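Local structure of transcriptional regulator (Saccharomonospora viridis, 4KWA) at residues N59-L71 and L84-E98. The protein probably binds DNA as a TetR-family transcriptional repressor, and holds a choline ion in the pocket of its C-terminal domain. Sequence-based numbering, arbitrary orientation.
Sequences NVKLAFDRQVAEL and LVELQLPTPGLLRDE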
loop_
_atom_site.group_PDB
_atom_site.type_symbol
_atom_site.label_atom_id
_atom_site.label_comp_id
_atom_site.label_asym_id
_atom_site.label_seq_id
_atom_site.Cartn_x
_atom_site.Cartn_y
_atom_site.Cartn_z
ATOM N N ASN A 59 -12.271 -14.186 4.441
ATOM C CA ASN A 59 -11.358 -14.250 3.345
ATOM C C ASN A 59 -9.979 -14.676 3.760
ATOM O O ASN A 59 -9.283 -15.336 2.985
ATOM C CB ASN A 59 -11.321 -12.901 2.631
ATOM C CG ASN A 59 -10.281 -12.873 1.582
ATOM O OD1 ASN A 59 -9.101 -12.567 1.898
ATOM N ND2 ASN A 59 -10.614 -13.406 0.422
ATOM N N VAL A 60 -9.530 -14.259 4.932
ATOM C CA VAL A 60 -8.163 -14.648 5.402
ATOM C C VAL A 60 -8.152 -16.146 5.500
ATOM O O VAL A 60 -7.170 -16.774 5.113
ATOM C CB VAL A 60 -7.794 -13.992 6.747
ATOM C CG1 VAL A 60 -6.689 -14.738 7.545
ATOM C CG2 VAL A 60 -7.516 -12.519 6.539
ATOM N N LYS A 61 -9.232 -16.735 5.993
ATOM C CA LYS A 61 -9.292 -18.202 6.044
ATOM C C LYS A 61 -9.298 -18.874 4.665
ATOM O O LYS A 61 -8.665 -19.887 4.445
ATOM C CB LYS A 61 -10.550 -18.612 6.802
ATOM C CG LYS A 61 -10.955 -20.061 6.616
ATOM C CD LYS A 61 -11.895 -20.576 7.681
ATOM C CE LYS A 61 -11.097 -21.275 8.771
ATOM N NZ LYS A 61 -10.469 -22.543 8.280
ATOM N N LEU A 62 -10.131 -18.399 3.746
ATOM C CA LEU A 62 -10.154 -18.951 2.410
ATOM C C LEU A 62 -8.767 -18.911 1.826
ATOM O O LEU A 62 -8.317 -19.869 1.148
ATOM C CB LEU A 62 -11.032 -18.050 1.490
ATOM C CG LEU A 62 -12.552 -18.084 1.700
ATOM C CD1 LEU A 62 -13.203 -16.952 0.913
ATOM C CD2 LEU A 62 -13.146 -19.459 1.363
ATOM N N ALA A 63 -8.105 -17.786 2.033
ATOM C CA ALA A 63 -6.772 -17.544 1.396
ATOM C C ALA A 63 -5.681 -18.458 1.942
ATOM O O ALA A 63 -4.832 -18.927 1.211
ATOM C CB ALA A 63 -6.365 -16.090 1.509
ATOM N N PHE A 64 -5.770 -18.750 3.219
ATOM C CA PHE A 64 -4.866 -19.650 3.832
ATOM C C PHE A 64 -5.164 -21.119 3.426
ATOM O O PHE A 64 -4.268 -21.891 3.095
ATOM C CB PHE A 64 -4.925 -19.449 5.323
ATOM C CG PHE A 64 -4.039 -20.403 6.060
ATOM C CD1 PHE A 64 -2.676 -20.175 6.133
ATOM C CD2 PHE A 64 -4.588 -21.521 6.683
ATOM C CE1 PHE A 64 -1.843 -21.086 6.796
ATOM C CE2 PHE A 64 -3.773 -22.395 7.366
ATOM C CZ PHE A 64 -2.407 -22.168 7.413
ATOM N N ASP A 65 -6.452 -21.468 3.277
ATOM C CA ASP A 65 -6.780 -22.780 2.794
ATOM C C ASP A 65 -6.187 -22.976 1.351
ATOM O O ASP A 65 -5.651 -24.046 0.990
ATOM C CB ASP A 65 -8.286 -22.947 2.780
ATOM C CG ASP A 65 -8.856 -23.204 4.129
ATOM O OD1 ASP A 65 -8.082 -23.530 5.073
ATOM O OD2 ASP A 65 -10.107 -23.176 4.206
ATOM N N ARG A 66 -6.293 -21.935 0.532
ATOM C CA ARG A 66 -5.814 -21.947 -0.846
ATOM C C ARG A 66 -4.275 -22.221 -0.811
ATOM O O ARG A 66 -3.716 -23.035 -1.566
ATOM C CB ARG A 66 -6.106 -20.535 -1.477
ATOM C CG ARG A 66 -5.589 -20.242 -2.872
ATOM C CD ARG A 66 -5.716 -18.737 -3.198
ATOM N NE ARG A 66 -7.063 -18.250 -2.926
ATOM C CZ ARG A 66 -7.364 -17.021 -2.498
ATOM N NH1 ARG A 66 -6.416 -16.111 -2.304
ATOM N NH2 ARG A 66 -8.625 -16.700 -2.271
ATOM N N GLN A 67 -3.609 -21.532 0.103
ATOM C CA GLN A 67 -2.173 -21.633 0.210
ATOM C C GLN A 67 -1.812 -23.071 0.566
ATOM O O GLN A 67 -0.913 -23.717 -0.035
ATOM C CB GLN A 67 -1.697 -20.666 1.283
ATOM C CG GLN A 67 -0.233 -20.666 1.499
ATOM C CD GLN A 67 0.155 -19.870 2.669
ATOM O OE1 GLN A 67 0.260 -18.647 2.606
ATOM N NE2 GLN A 67 0.515 -20.567 3.721
ATOM N N VAL A 68 -2.463 -23.575 1.621
ATOM C CA VAL A 68 -2.188 -24.989 2.018
ATOM C C VAL A 68 -2.333 -25.981 0.877
ATOM O O VAL A 68 -1.519 -26.873 0.746
ATOM C CB VAL A 68 -3.077 -25.379 3.222
ATOM C CG1 VAL A 68 -3.086 -26.864 3.505
ATOM C CG2 VAL A 68 -2.573 -24.562 4.410
ATOM N N ALA A 69 -3.364 -25.782 0.025
ATOM C CA ALA A 69 -3.716 -26.633 -1.116
ATOM C C ALA A 69 -2.653 -26.561 -2.203
ATOM O O ALA A 69 -2.189 -27.573 -2.698
ATOM C CB ALA A 69 -5.059 -26.219 -1.718
ATOM N N GLU A 70 -2.188 -25.349 -2.466
ATOM C CA GLU A 70 -1.215 -25.115 -3.484
ATOM C C GLU A 70 0.153 -25.715 -3.075
ATOM O O GLU A 70 0.772 -26.381 -3.876
ATOM C CB GLU A 70 -1.094 -23.612 -3.777
ATOM C CG GLU A 70 -0.032 -23.226 -4.813
ATOM C CD GLU A 70 -0.332 -23.662 -6.254
ATOM O OE1 GLU A 70 -1.401 -24.256 -6.520
ATOM O OE2 GLU A 70 0.511 -23.365 -7.137
ATOM N N LEU A 71 0.532 -25.625 -1.811
ATOM C CA LEU A 71 1.894 -26.042 -1.419
ATOM C C LEU A 71 2.067 -27.450 -0.869
ATOM O O LEU A 71 3.217 -27.836 -0.651
ATOM C CB LEU A 71 2.388 -25.172 -0.283
ATOM C CG LEU A 71 2.961 -23.787 -0.627
ATOM C CD1 LEU A 71 2.095 -23.020 -1.585
ATOM C CD2 LEU A 71 3.192 -23.001 0.653
ATOM N N LEU A 84 4.447 -19.581 -3.447
ATOM C CA LEU A 84 4.001 -18.619 -2.457
ATOM C C LEU A 84 3.898 -17.229 -3.013
ATOM O O LEU A 84 2.958 -16.551 -2.697
ATOM C CB LEU A 84 4.907 -18.563 -1.223
ATOM C CG LEU A 84 4.644 -19.611 -0.187
ATOM C CD1 LEU A 84 5.757 -19.616 0.869
ATOM C CD2 LEU A 84 3.240 -19.380 0.440
ATOM N N VAL A 85 4.895 -16.804 -3.769
ATOM C CA VAL A 85 4.940 -15.475 -4.352
ATOM C C VAL A 85 3.914 -15.389 -5.449
ATOM O O VAL A 85 3.163 -14.398 -5.497
ATOM C CB VAL A 85 6.395 -15.117 -4.767
ATOM C CG1 VAL A 85 6.417 -13.869 -5.607
ATOM C CG2 VAL A 85 7.284 -14.957 -3.523
ATOM N N GLU A 86 3.739 -16.475 -6.230
ATOM C CA GLU A 86 2.737 -16.527 -7.281
ATOM C C GLU A 86 1.280 -16.280 -6.726
ATOM O O GLU A 86 0.409 -15.641 -7.372
ATOM C CB GLU A 86 2.820 -17.875 -8.039
ATOM C CG GLU A 86 1.741 -18.040 -9.116
ATOM C CD GLU A 86 2.002 -17.190 -10.364
ATOM O OE1 GLU A 86 3.179 -16.824 -10.643
ATOM O OE2 GLU A 86 1.029 -16.918 -11.124
ATOM N N LEU A 87 0.982 -16.951 -5.620
ATOM C CA LEU A 87 -0.294 -16.777 -4.892
ATOM C C LEU A 87 -0.570 -15.330 -4.435
ATOM O O LEU A 87 -1.686 -14.991 -4.113
ATOM C CB LEU A 87 -0.274 -17.596 -3.628
ATOM C CG LEU A 87 -0.424 -19.062 -3.792
ATOM C CD1 LEU A 87 -0.240 -19.634 -2.400
ATOM C CD2 LEU A 87 -1.807 -19.315 -4.357
ATOM N N GLN A 88 0.463 -14.478 -4.379
ATOM C CA GLN A 88 0.307 -13.114 -4.028
ATOM C C GLN A 88 0.085 -12.213 -5.180
ATOM O O GLN A 88 -0.093 -11.025 -4.936
ATOM C CB GLN A 88 1.516 -12.554 -3.249
ATOM C CG GLN A 88 1.964 -13.399 -2.071
ATOM C CD GLN A 88 0.850 -14.120 -1.270
ATOM O OE1 GLN A 88 0.927 -15.371 -1.046
ATOM N NE2 GLN A 88 -0.135 -13.377 -0.784
ATOM N N LEU A 89 0.136 -12.697 -6.423
ATOM C CA LEU A 89 -0.075 -11.787 -7.534
ATOM C C LEU A 89 -1.513 -11.380 -7.660
ATOM O O LEU A 89 -2.374 -12.187 -7.448
ATOM C CB LEU A 89 0.392 -12.458 -8.825
ATOM C CG LEU A 89 1.843 -12.876 -8.762
ATOM C CD1 LEU A 89 2.204 -13.541 -10.079
ATOM C CD2 LEU A 89 2.781 -11.762 -8.420
ATOM N N PRO A 90 -1.796 -10.145 -8.083
ATOM C CA PRO A 90 -3.181 -9.755 -8.195
ATOM C C PRO A 90 -3.744 -10.207 -9.525
ATOM O O PRO A 90 -4.143 -9.361 -10.334
ATOM C CB PRO A 90 -3.105 -8.229 -8.163
ATOM C CG PRO A 90 -1.740 -7.937 -8.681
ATOM C CD PRO A 90 -0.874 -8.978 -8.079
ATOM N N THR A 91 -3.817 -11.524 -9.745
ATOM C CA THR A 91 -4.353 -12.038 -11.017
ATOM C C THR A 91 -5.863 -11.781 -11.146
ATOM O O THR A 91 -6.643 -11.665 -10.176
ATOM C CB THR A 91 -3.973 -13.498 -11.164
ATOM O OG1 THR A 91 -4.281 -14.174 -9.966
ATOM C CG2 THR A 91 -2.518 -13.648 -11.278
ATOM N N PRO A 92 -6.340 -11.753 -12.398
ATOM C CA PRO A 92 -7.748 -11.553 -12.637
ATOM C C PRO A 92 -8.649 -12.390 -11.686
ATOM O O PRO A 92 -8.308 -13.492 -11.373
ATOM C CB PRO A 92 -7.898 -11.980 -14.089
ATOM C CG PRO A 92 -6.531 -11.792 -14.690
ATOM C CD PRO A 92 -5.520 -11.709 -13.607
ATOM N N GLY A 93 -9.740 -11.810 -11.219
ATOM C CA GLY A 93 -10.711 -12.468 -10.328
ATOM C C GLY A 93 -10.560 -12.207 -8.853
ATOM O O GLY A 93 -10.300 -11.084 -8.409
ATOM N N LEU A 94 -10.591 -13.279 -8.092
ATOM C CA LEU A 94 -10.568 -13.242 -6.670
ATOM C C LEU A 94 -9.262 -12.615 -6.130
ATOM O O LEU A 94 -9.321 -11.802 -5.213
ATOM C CB LEU A 94 -10.724 -14.704 -6.150
ATOM C CG LEU A 94 -10.708 -14.846 -4.627
ATOM C CD1 LEU A 94 -11.619 -13.879 -3.931
ATOM C CD2 LEU A 94 -11.048 -16.260 -4.126
ATOM N N LEU A 95 -8.132 -13.012 -6.674
ATOM C CA LEU A 95 -6.855 -12.421 -6.150
ATOM C C LEU A 95 -6.784 -10.881 -6.376
ATOM O O LEU A 95 -6.431 -10.123 -5.497
ATOM C CB LEU A 95 -5.672 -13.125 -6.653
ATOM C CG LEU A 95 -5.592 -14.637 -6.330
ATOM C CD1 LEU A 95 -4.206 -15.224 -6.421
ATOM C CD2 LEU A 95 -6.221 -15.057 -5.085
ATOM N N ARG A 96 -7.201 -10.425 -7.537
ATOM C CA ARG A 96 -7.252 -8.950 -7.801
ATOM C C ARG A 96 -8.199 -8.276 -6.819
ATOM O O ARG A 96 -7.856 -7.238 -6.197
ATOM C CB ARG A 96 -7.711 -8.678 -9.226
ATOM C CG ARG A 96 -7.851 -7.205 -9.579
ATOM C CD ARG A 96 -6.503 -6.548 -9.594
ATOM N NE ARG A 96 -6.525 -5.213 -10.230
ATOM C CZ ARG A 96 -5.914 -4.855 -11.356
ATOM N NH1 ARG A 96 -5.998 -3.582 -11.751
ATOM N NH2 ARG A 96 -5.150 -5.688 -12.076
ATOM N N ASP A 97 -9.357 -8.905 -6.567
ATOM C CA ASP A 97 -10.314 -8.361 -5.578
ATOM C C ASP A 97 -9.739 -8.335 -4.190
ATOM O O ASP A 97 -9.967 -7.388 -3.405
ATOM C CB ASP A 97 -11.598 -9.182 -5.600
ATOM C CG ASP A 97 -12.459 -8.923 -6.833
ATOM O OD1 ASP A 97 -12.220 -7.986 -7.571
ATOM O OD2 ASP A 97 -13.349 -9.737 -7.090
ATOM N N GLU A 98 -9.046 -9.409 -3.796
ATOM C CA GLU A 98 -8.434 -9.411 -2.491
ATOM C C GLU A 98 -7.487 -8.245 -2.348
ATOM O O GLU A 98 -7.551 -7.515 -1.354
ATOM C CB GLU A 98 -7.775 -10.762 -2.211
ATOM C CG GLU A 98 -8.796 -11.883 -2.063
ATOM C CD GLU A 98 -8.139 -13.231 -1.776
ATOM O OE1 GLU A 98 -6.912 -13.315 -1.812
ATOM O OE2 GLU A 98 -8.825 -14.198 -1.463
HETATM O O HOH W 1 -3.520 -15.992 -2.355
#
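Arg66 of helix 48-71 meets Leu87, Leu95, Leu94 and Glu98 in turn. From CB, which is directed at segment 84-98, the aliphatic part runs along Leu87: CG and CD both lie near CD2, with Arg66 CD at 4.1 Å from Leu87 CD2. The chain then bends at chi3 (-51°), which turns the guanidinium toward helix 94-109, and NE comes beside Leu95. Leu95 CD2 sits over one face of the group, offset toward its rim, while Ala63 CA occupies the opposite face, so the plane is sandwiched. Leu94 CD2 comes obliquely against Arg66 NH2, at 3.1 Å. The tip grips Glu98 end-on in a two-bond salt bridge, Arg66 NH1 to Glu98 OE1 at 2.9 Å and Arg66 NH2 to Glu98 OE2 at 2.6 Å; both donors are on the syn side but tilted out of the carboxylate plane, while the acceptors lie in the guanidinium plane. A water in that plane accepts from Arg66 NH1 and donates to Leu87 O, in the type I turn from Glu86 to Leu89. This is the all-helical TetR architecture, in which helix 48-71 follows the predicted helix-turn-helix and packs against the ligand-binding part; choline touches Gln88, and the Glu98 side chain lies about 6 Å from it. Glu98 OE2 takes a second donor, Asn59 ND2, at 2.7 Å with an N-H...O angle of 169°. This amide arrives on the other face of the carboxylate from Arg66 NH2, its plane 87° from that of the carboxylate. Arg66's charge and two N-H donors on one oxygen would probably favour the ionised acid. Asn59 OD1, by contrast, is buried without a partner. Farther along, the Leu71 and Leu84 side chains cross at about a right angle, Leu71 CD2 3.6 Å from Leu84 CD2, and Leu87 CD1 rests against Gln67 CA.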